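PDB 3I47: enoyl CoA hydratase/isomerase (Crotonase) from Legionella pneumophila subsp. pneumophila, which probably hydrates or isomerises enoyl-CoA thioesters, as an enzyme of the crotonase type. Local coordinates for residues Gln31-Met36 and Gly89-Ser94; Val51-Ala56 and Lys195-Ile200; Lys100-Met105 and Asn210-Ala215; Leu117-Asp122 and Val151-Glu156; Phe169-Ala174 and Gln181-Asp186. All blocks are in the same frame, centred on the assembly; numbering follows the deposited sequence. Where two conformers were deposited one is given.

Contact 1 (Gln31-Met36 and Gly89-Ser94); sequences QLLTEM and GNLMYS
Leu91 of helix 78-97 lays its forked end across Leu33 and Met36, which stand one turn apart on helix 30-45; both methyls reach Met36, and CD2 also reaches Leu33. CD2 of Leu91 meets CD2 of Leu33 at 3.7 Å, methyl against methyl, with the two leucine side chains crossing at about a right angle. The same Leu91 CD2 is 4.1 Å from CB of Met36. CD1 of Leu91 lies over the same CB and comes to 4.0 Å from the carbonyl C of Met36. The two leucines differ in their first torsion: Leu91 carries CG anti to its own backbone N (chi1 175°), whereas in Leu33 CG lies anti to the carbonyl carbon (chi1 -62°). The CA atoms of Leu33 and Leu91 are 7.1 Å apart, the nearest such pair across the two segments. Leu91 also touches Arg37 and Leu40, so it is ringed by four residues of helix 30-45 in the knobs-into-holes manner. Both helices belong to the layer on one side of the main sheet of the crotonase fold, against which helix 30-45 lies through Leu40 touching Ile52. A third helix, 113-120, packs against both: its Leu117 is touched by Leu91 and Met36. The thioether of Met36 bends at its last torsion (chi3 63°), and its CE rests on Leu117. At the flank of Leu33, Phe28 and the preceding turn of helix 78-97, with Val87 and Leu88, continue the apolar surface.

Contact 2 (Val51-Ala56 and Lys195-Ile200); sequences VIVLKA and KYASQI
Strand 51-56 and the final turns of helix 189-201 run nearly antiparallel, at 160° between their directions, with axes 8.8 Å apart at closest approach. This is a helix lying on one face of the parallel part of the crotonase sheet, while Ile52 turns to the other face, where helix 30-45 lies. Ala197 faces the strand with its methyl resting on two valines: its CB is 4.0 Å from CG1 of Val51 and 4.0 Å from CG2 of Val53. Such a short side chain lets the helix come close, and the CA atoms of Val51 and Ala197 are only 6.5 Å apart. Val14 and Ile103, on the strands either side of 51-56, also touch Ala197, so the methyl sits over three strands. At the N-terminal end of strand 51-56 the two branches of Val51 divide their tasks. With CG1 anti to the backbone N (chi1 176°) and directed at Ala197, CG2 is left to meet the next turn of the helix. There Ile200 crosses Val51 at about a right angle, and its branch methyl CG2 touches CG2 of Val51 at 3.8 Å, while that same Val51 CG2 also lies 3.8 Å from the carbonyl O of Ala197.

Contact 3 (Lys100-Met105 and Asn210-Ala215); sequences KPTIAM and NSKQLA
The contact ties the loop leading into strand 102-106 of the main sheet, and the strand's first residue Thr102 through a water, to helix 205-218 of the C-terminal helical part; the ammonium group of Lys212 and the carbonyl of Lys100 make the direct link. Lys212 points at the strand with CG anti to its backbone N (chi1 179°) and every later torsion extended, which carries NZ the full length of the side chain. The tip donates to O of Lys100 at 2.9 Å. It does not come in the plane of that carbonyl but from above it, 54° out, at a C=O...N angle of 123°. A second link runs through a water: NZ of Lys212 donates to it at 2.9 Å, and the water is 2.8 Å from OG1 of Thr102. Outside the two segments NZ forms a salt bridge with OD2 of Asp122 and a hydrogen bond with O of Ser98. Acceptors from the chain before the strand, from the carboxylate and from the water thus surround the ammonium group, which should stabilise its positive charge. Thr102 in turn accepts from the backbone N of Asp122 through OG1, and so helps place the residue whose carboxylate meets Lys212. Lys100 sends its own side chain away from Lys212, and its NZ is held by the carbonyls of Val49 and Ala43. Pro101, next in the chain, packs on Ile200 of helix 189-201. A lysine reaching back in this way joins two parts characteristic of the crotonase fold, the sheet-containing core and the helices that follow it.

Contact 4 (Leu117-Asp122 and Val151-Glu156); sequences LAAACD and VRAIGE
Arg152 leaves helix 147-154 pointing toward Ala119 and Ala120, and its contacts come late in the side chain. From CB the chain runs extended through CG to CD (chi1 -176°), then turns at chi3 to 68°, which brings the guanidinium alongside the C-terminal end of helix 113-120. NE gives its hydrogen to a water at 3.0 Å that lies at the edge of the guanidinium and in its plane; this water is in turn hydrogen-bonded to O of Ala119 at 2.8 Å. NH2 is bound weakly to a second water, which is 3.1 Å from O of Cys121. O of Ala120 also lies at the guanidinium edge, 4.5 Å from NH2. The positive group therefore faces the carbonyls that end the helix mainly through water, an interaction probably helped by the helix dipole. OD1 of Asp122 stays 6.3 Å from NH2 of Arg152, without contact. Beside this watery part the helices touch directly and compactly: CB of Ala119 meets CB of Ala153 at 4.1 Å, and two such small side chains bring their CA atoms to 5.8 Å. Leu179 covers Ala119 further. Just beyond, Gly155, with positive phi, turns the chain from helix 147-154 into helix 156-165. Helix 113-120 is the one that in crotonase relatives offers its N-terminal end to the oxyanion hole for the thioester carbonyl; the contact here lies at its other end, where a neighbouring helix packs against it in the crotonase core.

Contact 5 (Phe169-Ala174 and Gln181-Asp186); sequences FDATRA and QHCVPD
Ala171 and Cys183 make the close part of this small contact: the methyl CB of Ala171 lies 3.8 Å from SG of Cys183, an apolar touch. Cys183 holds SG anti to its backbone N (chi1 -176°), which extends the sulfur toward the first turn of helix 171-176. The CA atoms of the pair are 6.7 Å apart. On the exposed side the fit slackens at once. Thr172 turns its CB away from the strand, and its nearest approach is through the backbone, N of Thr172 being 4.5 Å from SG of Cys183. In the crotonase fold the contact spans a short excursion: strand 168-170 belongs to a small three-stranded sheet, helix 171-176 follows directly, and the chain returns to the main sheet as its edge strand 182-184. The turn from strand to helix is fixed by an N-cap, with OD1 of Asp170 accepting from N of Arg173 at 2.9 Å and an N-H...O angle of 160°. The nitrogen approaches nearly along the C-O axis of the carboxylate. On the far face of strand 182-184, Val184 packs on Leu189 and Phe192 of helix 189-201, and the ring of His182 meets Tyr196 edge to face. Gln181, just before the strand, spans the neighbouring main chain with its amide: OE1 accepts from N of Ala124 and NE2 donates to O of Asp122.

How the contacts relate
All five contacts belong to one crotonase-fold chain. Contacts 2, 3 and 5 reach the main sheet, on strands 51-56, 102-106 and 182-184; the first two strands are neighbours, and contacts 2 and 3 have centres 11 Å apart. Contact 1 lies among the helices on one side of that sheet, opposite helix 189-201, and touches contact 4 through Leu117. Asp122 of contact 4 also reaches contacts 3 and 5. Contacts 1 and 5 are farthest apart, with centres 25 Å from each other. Along the chain, contacts 4 and 5 fall in series between the two segments of contacts 2 and 3, so helices from the second half of the chain cover strands from the first half.

Contact 1 (Gln31-Met36 and Gly89-Ser94)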
# COMPACT_ATOMS: atom_id res chain seq x y z
N GLN A 31 -13.35 4.01 -13.19
CA GLN A 31 -12.50 4.96 -13.95
C GLN A 31 -11.31 5.41 -13.11
O GLN A 31 -10.16 5.33 -13.57
CB GLN A 31 -13.31 6.16 -14.44
CG GLN A 31 -12.52 7.11 -15.33
CD GLN A 31 -13.35 8.30 -15.74
OE1 GLN A 31 -14.37 8.15 -16.43
NE2 GLN A 31 -12.92 9.49 -15.33
N LEU A 32 -11.56 5.87 -11.88
CA LEU A 32 -10.47 6.31 -11.02
C LEU A 32 -9.50 5.16 -10.77
O LEU A 32 -8.28 5.33 -10.81
CB LEU A 32 -11.02 6.84 -9.68
CG LEU A 32 -10.01 7.33 -8.65
CD1 LEU A 32 -9.29 8.59 -9.10
CD2 LEU A 32 -10.67 7.53 -7.28
N LEU A 33 -10.05 3.98 -10.49
CA LEU A 33 -9.19 2.82 -10.19
C LEU A 33 -8.36 2.37 -11.39
O LEU A 33 -7.24 1.88 -11.23
CB LEU A 33 -10.01 1.67 -9.60
CG LEU A 33 -10.69 1.99 -8.27
CD1 LEU A 33 -11.67 0.87 -7.92
CD2 LEU A 33 -9.70 2.26 -7.15
N THR A 34 -8.90 2.54 -12.60
CA THR A 34 -8.14 2.25 -13.82
C THR A 34 -6.97 3.21 -13.97
O THR A 34 -5.87 2.78 -14.30
CB THR A 34 -9.07 2.29 -15.06
OG1 THR A 34 -10.00 1.21 -14.98
CG2 THR A 34 -8.26 2.13 -16.35
N GLU A 35 -7.21 4.50 -13.71
CA GLU A 35 -6.12 5.49 -13.69
C GLU A 35 -5.02 5.07 -12.72
O GLU A 35 -3.84 5.14 -13.04
CB GLU A 35 -6.59 6.88 -13.28
CG GLU A 35 -7.57 7.53 -14.25
CD GLU A 35 -7.51 9.05 -14.22
OE1 GLU A 35 -8.59 9.68 -14.10
OE2 GLU A 35 -6.40 9.61 -14.30
N MET A 36 -5.43 4.64 -11.53
CA MET A 36 -4.48 4.19 -10.52
C MET A 36 -3.65 3.01 -11.00
O MET A 36 -2.43 3.00 -10.81
CB MET A 36 -5.18 3.91 -9.19
CG MET A 36 -5.81 5.17 -8.60
SD MET A 36 -6.58 4.94 -6.96
CE MET A 36 -5.17 4.48 -6.02
N GLY A 89 -9.80 -5.56 -8.14
CA GLY A 89 -9.04 -6.81 -7.93
C GLY A 89 -7.65 -6.76 -8.55
O GLY A 89 -6.66 -7.12 -7.89
N ASN A 90 -7.56 -6.31 -9.79
CA ASN A 90 -6.25 -6.19 -10.43
C ASN A 90 -5.38 -5.10 -9.83
O ASN A 90 -4.16 -5.28 -9.72
CB ASN A 90 -6.43 -5.97 -11.93
CG ASN A 90 -6.69 -7.26 -12.66
OD1 ASN A 90 -5.95 -8.23 -12.51
ND2 ASN A 90 -7.73 -7.28 -13.49
N LEU A 91 -5.99 -3.99 -9.42
CA LEU A 91 -5.24 -2.92 -8.75
C LEU A 91 -4.60 -3.43 -7.46
O LEU A 91 -3.40 -3.25 -7.23
CB LEU A 91 -6.12 -1.69 -8.46
CG LEU A 91 -5.45 -0.57 -7.65
CD1 LEU A 91 -4.19 0.00 -8.36
CD2 LEU A 91 -6.45 0.53 -7.32
N MET A 92 -5.40 -4.08 -6.61
CA MET A 92 -4.87 -4.54 -5.33
C MET A 92 -3.80 -5.61 -5.54
O MET A 92 -2.78 -5.61 -4.84
CB MET A 92 -6.00 -5.05 -4.45
CG MET A 92 -7.03 -3.98 -4.14
SD MET A 92 -6.72 -3.06 -2.63
CE MET A 92 -7.02 -4.36 -1.45
N TYR A 93 -4.01 -6.50 -6.51
CA TYR A 93 -3.03 -7.53 -6.81
C TYR A 93 -1.73 -6.88 -7.26
O TYR A 93 -0.65 -7.23 -6.76
CB TYR A 93 -3.56 -8.50 -7.85
CG TYR A 93 -2.63 -9.65 -8.11
CD1 TYR A 93 -2.38 -10.61 -7.13
CD2 TYR A 93 -1.99 -9.78 -9.34
CE1 TYR A 93 -1.52 -11.68 -7.37
CE2 TYR A 93 -1.13 -10.86 -9.59
CZ TYR A 93 -0.91 -11.79 -8.60
OH TYR A 93 -0.05 -12.85 -8.83
N SER A 94 -1.83 -5.92 -8.18
CA SER A 94 -0.66 -5.23 -8.68
C SER A 94 0.12 -4.51 -7.58
O SER A 94 1.36 -4.55 -7.56
CB SER A 94 -1.07 -4.27 -9.80
OG SER A 94 -1.44 -5.04 -10.93

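Contact 2 (Val51-Ala56 and Lys195-Ile200)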
# COMPACT_ATOMS: atom_id res chain seq x y z
N VAL A 51 10.60 3.88 -4.43
CA VAL A 51 9.52 3.72 -3.44
C VAL A 51 8.26 4.34 -4.02
O VAL A 51 8.33 5.37 -4.68
CB VAL A 51 9.88 4.42 -2.09
CG1 VAL A 51 8.72 4.36 -1.07
CG2 VAL A 51 11.17 3.80 -1.48
N ILE A 52 7.12 3.69 -3.80
CA ILE A 52 5.83 4.18 -4.29
C ILE A 52 4.92 4.58 -3.14
O ILE A 52 4.74 3.80 -2.20
CB ILE A 52 5.16 3.10 -5.15
CG1 ILE A 52 6.04 2.78 -6.36
CG2 ILE A 52 3.76 3.55 -5.63
CD1 ILE A 52 5.62 1.53 -7.13
N VAL A 53 4.36 5.78 -3.23
CA VAL A 53 3.41 6.29 -2.23
C VAL A 53 2.04 6.52 -2.86
O VAL A 53 1.94 7.18 -3.89
CB VAL A 53 3.92 7.62 -1.59
CG1 VAL A 53 2.88 8.22 -0.66
CG2 VAL A 53 5.21 7.37 -0.82
N LEU A 54 1.01 5.96 -2.24
CA LEU A 54 -0.38 6.29 -2.58
C LEU A 54 -0.92 7.23 -1.52
O LEU A 54 -0.95 6.89 -0.34
CB LEU A 54 -1.25 5.02 -2.61
CG LEU A 54 -0.76 3.78 -3.38
CD1 LEU A 54 -1.81 2.65 -3.29
CD2 LEU A 54 -0.41 4.11 -4.85
N LYS A 55 -1.36 8.41 -1.95
CA LYS A 55 -1.88 9.41 -1.02
C LYS A 55 -3.06 10.12 -1.64
O LYS A 55 -3.51 9.74 -2.72
CB LYS A 55 -0.79 10.40 -0.58
CG LYS A 55 -0.17 11.27 -1.70
CD LYS A 55 0.95 12.15 -1.11
CE LYS A 55 1.59 13.03 -2.16
NZ LYS A 55 0.67 14.14 -2.56
N ALA A 56 -3.57 11.13 -0.95
CA ALA A 56 -4.82 11.77 -1.36
C ALA A 56 -4.83 13.23 -0.96
O ALA A 56 -4.26 13.61 0.06
CB ALA A 56 -6.03 11.05 -0.76
N LYS A 195 9.51 12.16 4.13
CA LYS A 195 10.80 11.90 4.77
C LYS A 195 11.03 10.41 4.98
O LYS A 195 12.13 9.90 4.78
CB LYS A 195 10.92 12.65 6.09
CG LYS A 195 11.17 14.12 5.89
CD LYS A 195 11.86 14.71 7.08
CE LYS A 195 12.07 16.19 6.87
NZ LYS A 195 12.48 16.83 8.14
N TYR A 196 9.97 9.71 5.39
CA TYR A 196 10.05 8.29 5.67
C TYR A 196 10.29 7.51 4.38
O TYR A 196 11.13 6.60 4.35
CB TYR A 196 8.77 7.85 6.39
CG TYR A 196 8.75 6.41 6.84
CD1 TYR A 196 9.38 6.02 8.01
CD2 TYR A 196 8.06 5.45 6.11
CE1 TYR A 196 9.35 4.69 8.44
CE2 TYR A 196 8.02 4.12 6.53
CZ TYR A 196 8.66 3.75 7.70
OH TYR A 196 8.62 2.45 8.13
N ALA A 197 9.58 7.90 3.32
CA ALA A 197 9.76 7.26 2.01
C ALA A 197 11.16 7.54 1.48
O ALA A 197 11.80 6.63 0.97
CB ALA A 197 8.69 7.74 1.02
N SER A 198 11.64 8.77 1.64
CA SER A 198 12.99 9.13 1.20
C SER A 198 14.04 8.29 1.91
O SER A 198 14.99 7.81 1.29
CB SER A 198 13.26 10.62 1.38
OG SER A 198 12.49 11.39 0.47
N GLN A 199 13.85 8.08 3.22
CA GLN A 199 14.78 7.24 3.99
C GLN A 199 14.89 5.81 3.45
O GLN A 199 15.99 5.27 3.32
CB GLN A 199 14.42 7.25 5.47
CG GLN A 199 14.81 8.56 6.14
CD GLN A 199 14.02 8.86 7.40
OE1 GLN A 199 13.18 8.07 7.84
NE2 GLN A 199 14.29 10.02 8.00
N ILE A 200 13.75 5.20 3.14
CA ILE A 200 13.76 3.89 2.51
C ILE A 200 14.44 3.94 1.12
O ILE A 200 15.21 3.03 0.77
CB ILE A 200 12.32 3.30 2.42
CG1 ILE A 200 11.76 3.11 3.84
CG2 ILE A 200 12.32 1.98 1.67
CD1 ILE A 200 10.26 2.77 3.88

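Contact 3 (Lys100-Met105 and Asn210-Ala215)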
# COMPACT_ATOMS: atom_id res chain seq x y z
N LYS A 100 8.99 -3.20 -5.46
CA LYS A 100 9.39 -1.98 -4.74
C LYS A 100 8.51 -1.75 -3.50
O LYS A 100 7.33 -2.13 -3.49
CB LYS A 100 9.29 -0.76 -5.67
CG LYS A 100 10.07 -0.94 -6.96
CD LYS A 100 9.88 0.23 -7.90
CE LYS A 100 10.70 -0.03 -9.14
NZ LYS A 100 10.68 1.08 -10.13
N PRO A 101 9.07 -1.11 -2.46
CA PRO A 101 8.26 -0.76 -1.27
C PRO A 101 7.08 0.11 -1.63
O PRO A 101 7.21 1.04 -2.44
CB PRO A 101 9.22 0.04 -0.40
CG PRO A 101 10.60 -0.38 -0.85
CD PRO A 101 10.50 -0.75 -2.30
N THR A 102 5.93 -0.19 -1.04
CA THR A 102 4.71 0.59 -1.25
C THR A 102 4.19 1.14 0.08
O THR A 102 4.19 0.44 1.10
CB THR A 102 3.61 -0.25 -1.90
OG1 THR A 102 3.40 -1.44 -1.12
CG2 THR A 102 3.99 -0.64 -3.32
N ILE A 103 3.74 2.39 0.05
CA ILE A 103 3.30 3.09 1.26
C ILE A 103 1.97 3.76 0.97
O ILE A 103 1.85 4.46 -0.04
CB ILE A 103 4.30 4.19 1.68
CG1 ILE A 103 5.64 3.56 2.08
CG2 ILE A 103 3.75 5.04 2.84
CD1 ILE A 103 6.77 4.57 2.18
N ALA A 104 0.99 3.54 1.85
CA ALA A 104 -0.29 4.29 1.80
C ALA A 104 -0.30 5.37 2.86
O ALA A 104 0.05 5.10 4.01
CB ALA A 104 -1.47 3.35 2.00
N MET A 105 -0.70 6.59 2.49
CA MET A 105 -0.71 7.73 3.41
C MET A 105 -2.18 8.13 3.55
O MET A 105 -2.80 8.56 2.56
CB MET A 105 0.12 8.89 2.82
CG MET A 105 0.09 10.18 3.62
SD MET A 105 0.98 11.59 2.86
CE MET A 105 -0.33 12.80 2.81
N ASN A 210 15.41 -7.22 -1.96
CA ASN A 210 15.69 -8.57 -1.52
C ASN A 210 15.11 -8.85 -0.14
O ASN A 210 14.65 -9.96 0.12
CB ASN A 210 17.21 -8.81 -1.43
CG ASN A 210 17.91 -8.82 -2.78
OD1 ASN A 210 19.15 -8.84 -2.82
ND2 ASN A 210 17.16 -8.81 -3.88
N SER A 211 15.12 -7.84 0.74
CA SER A 211 14.58 -7.99 2.09
C SER A 211 13.07 -8.15 2.08
O SER A 211 12.51 -8.92 2.86
CB SER A 211 14.97 -6.80 2.96
OG SER A 211 16.36 -6.83 3.19
N LYS A 212 12.41 -7.45 1.16
CA LYS A 212 10.97 -7.63 0.96
C LYS A 212 10.69 -9.06 0.51
O LYS A 212 9.83 -9.73 1.09
CB LYS A 212 10.44 -6.64 -0.08
CG LYS A 212 8.95 -6.80 -0.35
CD LYS A 212 8.43 -5.59 -1.11
CE LYS A 212 6.96 -5.75 -1.45
NZ LYS A 212 6.43 -4.47 -1.99
N GLN A 213 11.45 -9.53 -0.48
CA GLN A 213 11.29 -10.89 -1.01
C GLN A 213 11.54 -11.94 0.08
O GLN A 213 10.82 -12.93 0.18
CB GLN A 213 12.22 -11.09 -2.21
CG GLN A 213 11.94 -12.34 -3.05
CD GLN A 213 12.98 -12.56 -4.16
OE1 GLN A 213 13.69 -11.63 -4.56
NE2 GLN A 213 13.06 -13.79 -4.66
N LEU A 214 12.58 -11.70 0.89
CA LEU A 214 12.97 -12.58 1.99
C LEU A 214 11.86 -12.74 3.03
O LEU A 214 11.53 -13.86 3.42
CB LEU A 214 14.23 -12.00 2.65
CG LEU A 214 14.75 -12.61 3.96
CD1 LEU A 214 15.45 -13.90 3.64
CD2 LEU A 214 15.69 -11.64 4.65
N ALA A 215 11.29 -11.62 3.48
CA ALA A 215 10.22 -11.66 4.48
C ALA A 215 9.03 -12.46 3.94
O ALA A 215 8.46 -13.29 4.64
CB ALA A 215 9.79 -10.27 4.89
O HOH W 1 3.59 -4.04 -2.19

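Contact 4 (Leu117-Asp122 and Val151-Glu156)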
# COMPACT_ATOMS: atom_id res chain seq x y z
N LEU A 117 -6.84 -0.50 0.20
CA LEU A 117 -5.56 -0.03 -0.35
C LEU A 117 -4.47 0.05 0.71
O LEU A 117 -3.33 -0.32 0.45
CB LEU A 117 -5.70 1.32 -1.05
CG LEU A 117 -6.58 1.42 -2.29
CD1 LEU A 117 -6.39 2.81 -2.88
CD2 LEU A 117 -6.26 0.34 -3.33
N ALA A 118 -4.84 0.53 1.90
CA ALA A 118 -3.90 0.60 3.02
C ALA A 118 -3.36 -0.78 3.36
O ALA A 118 -2.18 -0.94 3.63
CB ALA A 118 -4.57 1.24 4.25
N ALA A 119 -4.23 -1.80 3.34
CA ALA A 119 -3.80 -3.17 3.63
C ALA A 119 -2.94 -3.79 2.52
O ALA A 119 -2.08 -4.62 2.80
CB ALA A 119 -5.03 -4.04 3.92
N ALA A 120 -3.17 -3.41 1.26
CA ALA A 120 -2.43 -3.99 0.15
C ALA A 120 -1.00 -3.47 0.09
O ALA A 120 -0.10 -4.17 -0.39
CB ALA A 120 -3.15 -3.68 -1.17
N CYS A 121 -0.82 -2.23 0.53
CA CYS A 121 0.52 -1.63 0.59
C CYS A 121 1.35 -2.29 1.68
O CYS A 121 0.80 -2.85 2.64
CB CYS A 121 0.42 -0.13 0.85
SG CYS A 121 -0.19 0.80 -0.58
N ASP A 122 2.67 -2.22 1.55
CA ASP A 122 3.55 -2.78 2.60
C ASP A 122 3.36 -2.04 3.92
O ASP A 122 3.39 -2.65 4.99
CB ASP A 122 5.03 -2.66 2.23
CG ASP A 122 5.41 -3.44 1.00
OD1 ASP A 122 4.94 -4.58 0.81
OD2 ASP A 122 6.22 -2.88 0.23
N VAL A 151 -7.15 -9.48 5.76
CA VAL A 151 -6.91 -10.61 6.67
C VAL A 151 -5.41 -10.81 6.88
O VAL A 151 -4.98 -11.06 8.01
CB VAL A 151 -7.59 -11.89 6.17
CG1 VAL A 151 -7.15 -13.12 6.98
CG2 VAL A 151 -9.12 -11.73 6.23
N ARG A 152 -4.61 -10.65 5.82
CA ARG A 152 -3.15 -10.74 5.96
C ARG A 152 -2.60 -9.66 6.91
O ARG A 152 -1.74 -9.95 7.75
CB ARG A 152 -2.44 -10.66 4.60
CG ARG A 152 -0.93 -10.85 4.71
CD ARG A 152 -0.30 -11.02 3.35
NE ARG A 152 -0.36 -9.79 2.56
CZ ARG A 152 0.06 -9.69 1.30
NH1 ARG A 152 0.58 -10.75 0.68
NH2 ARG A 152 -0.03 -8.52 0.66
N ALA A 153 -3.10 -8.44 6.78
CA ALA A 153 -2.59 -7.30 7.54
C ALA A 153 -2.93 -7.34 9.03
O ALA A 153 -2.06 -7.09 9.87
CB ALA A 153 -3.07 -5.98 6.91
N ILE A 154 -4.19 -7.67 9.35
CA ILE A 154 -4.69 -7.54 10.73
C ILE A 154 -5.08 -8.88 11.35
O ILE A 154 -5.40 -8.94 12.54
CB ILE A 154 -5.87 -6.51 10.84
CG1 ILE A 154 -7.14 -7.05 10.16
CG2 ILE A 154 -5.46 -5.16 10.23
CD1 ILE A 154 -8.40 -6.20 10.42
N GLY A 155 -5.03 -9.94 10.56
CA GLY A 155 -5.39 -11.27 11.05
C GLY A 155 -6.87 -11.57 10.90
O GLY A 155 -7.71 -10.68 10.88
N GLU A 156 -7.17 -12.87 10.80
CA GLU A 156 -8.54 -13.37 10.64
C GLU A 156 -9.50 -12.89 11.73
O GLU A 156 -10.63 -12.51 11.43
CB GLU A 156 -8.50 -14.90 10.56
CG GLU A 156 -9.85 -15.58 10.32
CD GLU A 156 -9.80 -17.09 10.53
OE1 GLU A 156 -8.70 -17.68 10.44
OE2 GLU A 156 -10.87 -17.69 10.77
O HOH W 2 -1.82 -7.34 3.47
O HOH W 3 0.65 -5.86 2.16

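Contact 5 (Phe169-Ala174 and Gln181-Asp186)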
# COMPACT_ATOMS: atom_id res chain seq x y z
N PHE A 169 -13.56 2.38 12.85
CA PHE A 169 -12.47 2.33 13.82
C PHE A 169 -11.45 3.41 13.56
O PHE A 169 -11.16 3.74 12.40
CB PHE A 169 -11.84 0.92 13.94
CG PHE A 169 -11.30 0.34 12.64
CD1 PHE A 169 -9.92 0.27 12.42
CD2 PHE A 169 -12.16 -0.21 11.68
CE1 PHE A 169 -9.39 -0.31 11.26
CE2 PHE A 169 -11.66 -0.80 10.51
CZ PHE A 169 -10.26 -0.85 10.29
N ASP A 170 -10.94 4.00 14.64
CA ASP A 170 -10.04 5.15 14.51
C ASP A 170 -8.59 4.78 14.20
O ASP A 170 -8.25 3.60 14.07
CB ASP A 170 -10.17 6.11 15.71
CG ASP A 170 -9.69 5.51 17.03
OD1 ASP A 170 -8.97 4.49 17.03
OD2 ASP A 170 -10.05 6.07 18.10
N ALA A 171 -7.76 5.80 14.01
CA ALA A 171 -6.37 5.59 13.61
C ALA A 171 -5.60 4.83 14.68
O ALA A 171 -4.79 3.96 14.35
CB ALA A 171 -5.70 6.92 13.30
N THR A 172 -5.86 5.14 15.96
CA THR A 172 -5.22 4.39 17.06
C THR A 172 -5.57 2.89 17.02
O THR A 172 -4.69 2.03 17.22
CB THR A 172 -5.57 4.99 18.44
OG1 THR A 172 -5.11 6.34 18.48
CG2 THR A 172 -4.90 4.19 19.58
N ARG A 173 -6.83 2.59 16.74
CA ARG A 173 -7.26 1.21 16.60
C ARG A 173 -6.62 0.55 15.37
O ARG A 173 -6.17 -0.60 15.45
CB ARG A 173 -8.78 1.12 16.54
CG ARG A 173 -9.29 -0.31 16.65
CD ARG A 173 -8.65 -0.96 17.89
NE ARG A 173 -9.27 -2.22 18.25
CZ ARG A 173 -8.59 -3.27 18.71
NH1 ARG A 173 -7.26 -3.24 18.81
NH2 ARG A 173 -9.24 -4.37 19.05
N ALA A 174 -6.58 1.26 14.25
CA ALA A 174 -5.92 0.73 13.06
C ALA A 174 -4.44 0.43 13.32
O ALA A 174 -3.91 -0.57 12.84
CB ALA A 174 -6.08 1.67 11.87
N GLN A 181 1.07 1.29 10.48
CA GLN A 181 2.28 1.11 11.31
C GLN A 181 2.82 2.40 11.90
O GLN A 181 3.77 2.36 12.71
CB GLN A 181 3.38 0.43 10.51
CG GLN A 181 3.09 -1.00 10.09
CD GLN A 181 2.72 -1.14 8.62
OE1 GLN A 181 1.96 -0.34 8.09
NE2 GLN A 181 3.26 -2.16 7.98
N HIS A 182 2.25 3.54 11.50
CA HIS A 182 2.62 4.86 12.00
C HIS A 182 1.37 5.71 12.10
O HIS A 182 0.54 5.69 11.19
CB HIS A 182 3.60 5.55 11.05
CG HIS A 182 4.85 4.77 10.80
ND1 HIS A 182 5.94 4.83 11.63
CD2 HIS A 182 5.15 3.87 9.83
CE1 HIS A 182 6.88 4.02 11.17
NE2 HIS A 182 6.42 3.42 10.09
N CYS A 183 1.26 6.45 13.20
CA CYS A 183 0.13 7.32 13.42
C CYS A 183 0.74 8.65 13.85
O CYS A 183 1.43 8.73 14.88
CB CYS A 183 -0.78 6.71 14.49
SG CYS A 183 -2.31 7.60 14.82
N VAL A 184 0.53 9.68 13.04
CA VAL A 184 1.29 10.93 13.14
C VAL A 184 0.37 12.16 13.12
O VAL A 184 -0.79 12.05 12.70
CB VAL A 184 2.37 11.01 12.02
CG1 VAL A 184 3.34 9.82 12.11
CG2 VAL A 184 1.70 11.04 10.66
N PRO A 185 0.85 13.33 13.59
CA PRO A 185 -0.02 14.50 13.64
C PRO A 185 -0.60 14.89 12.29
O PRO A 185 0.09 14.82 11.28
CB PRO A 185 0.93 15.60 14.16
CG PRO A 185 1.93 14.85 14.97
CD PRO A 185 2.17 13.61 14.16
N ASP A 186 -1.87 15.30 12.30
CA ASP A 186 -2.61 15.67 11.08
C ASP A 186 -1.85 16.64 10.15
O ASP A 186 -1.75 16.41 8.93
CB ASP A 186 -3.95 16.31 11.45
CG ASP A 186 -4.95 15.33 12.07
OD1 ASP A 186 -4.67 14.13 12.20
OD2 ASP A 186 -6.07 15.78 12.42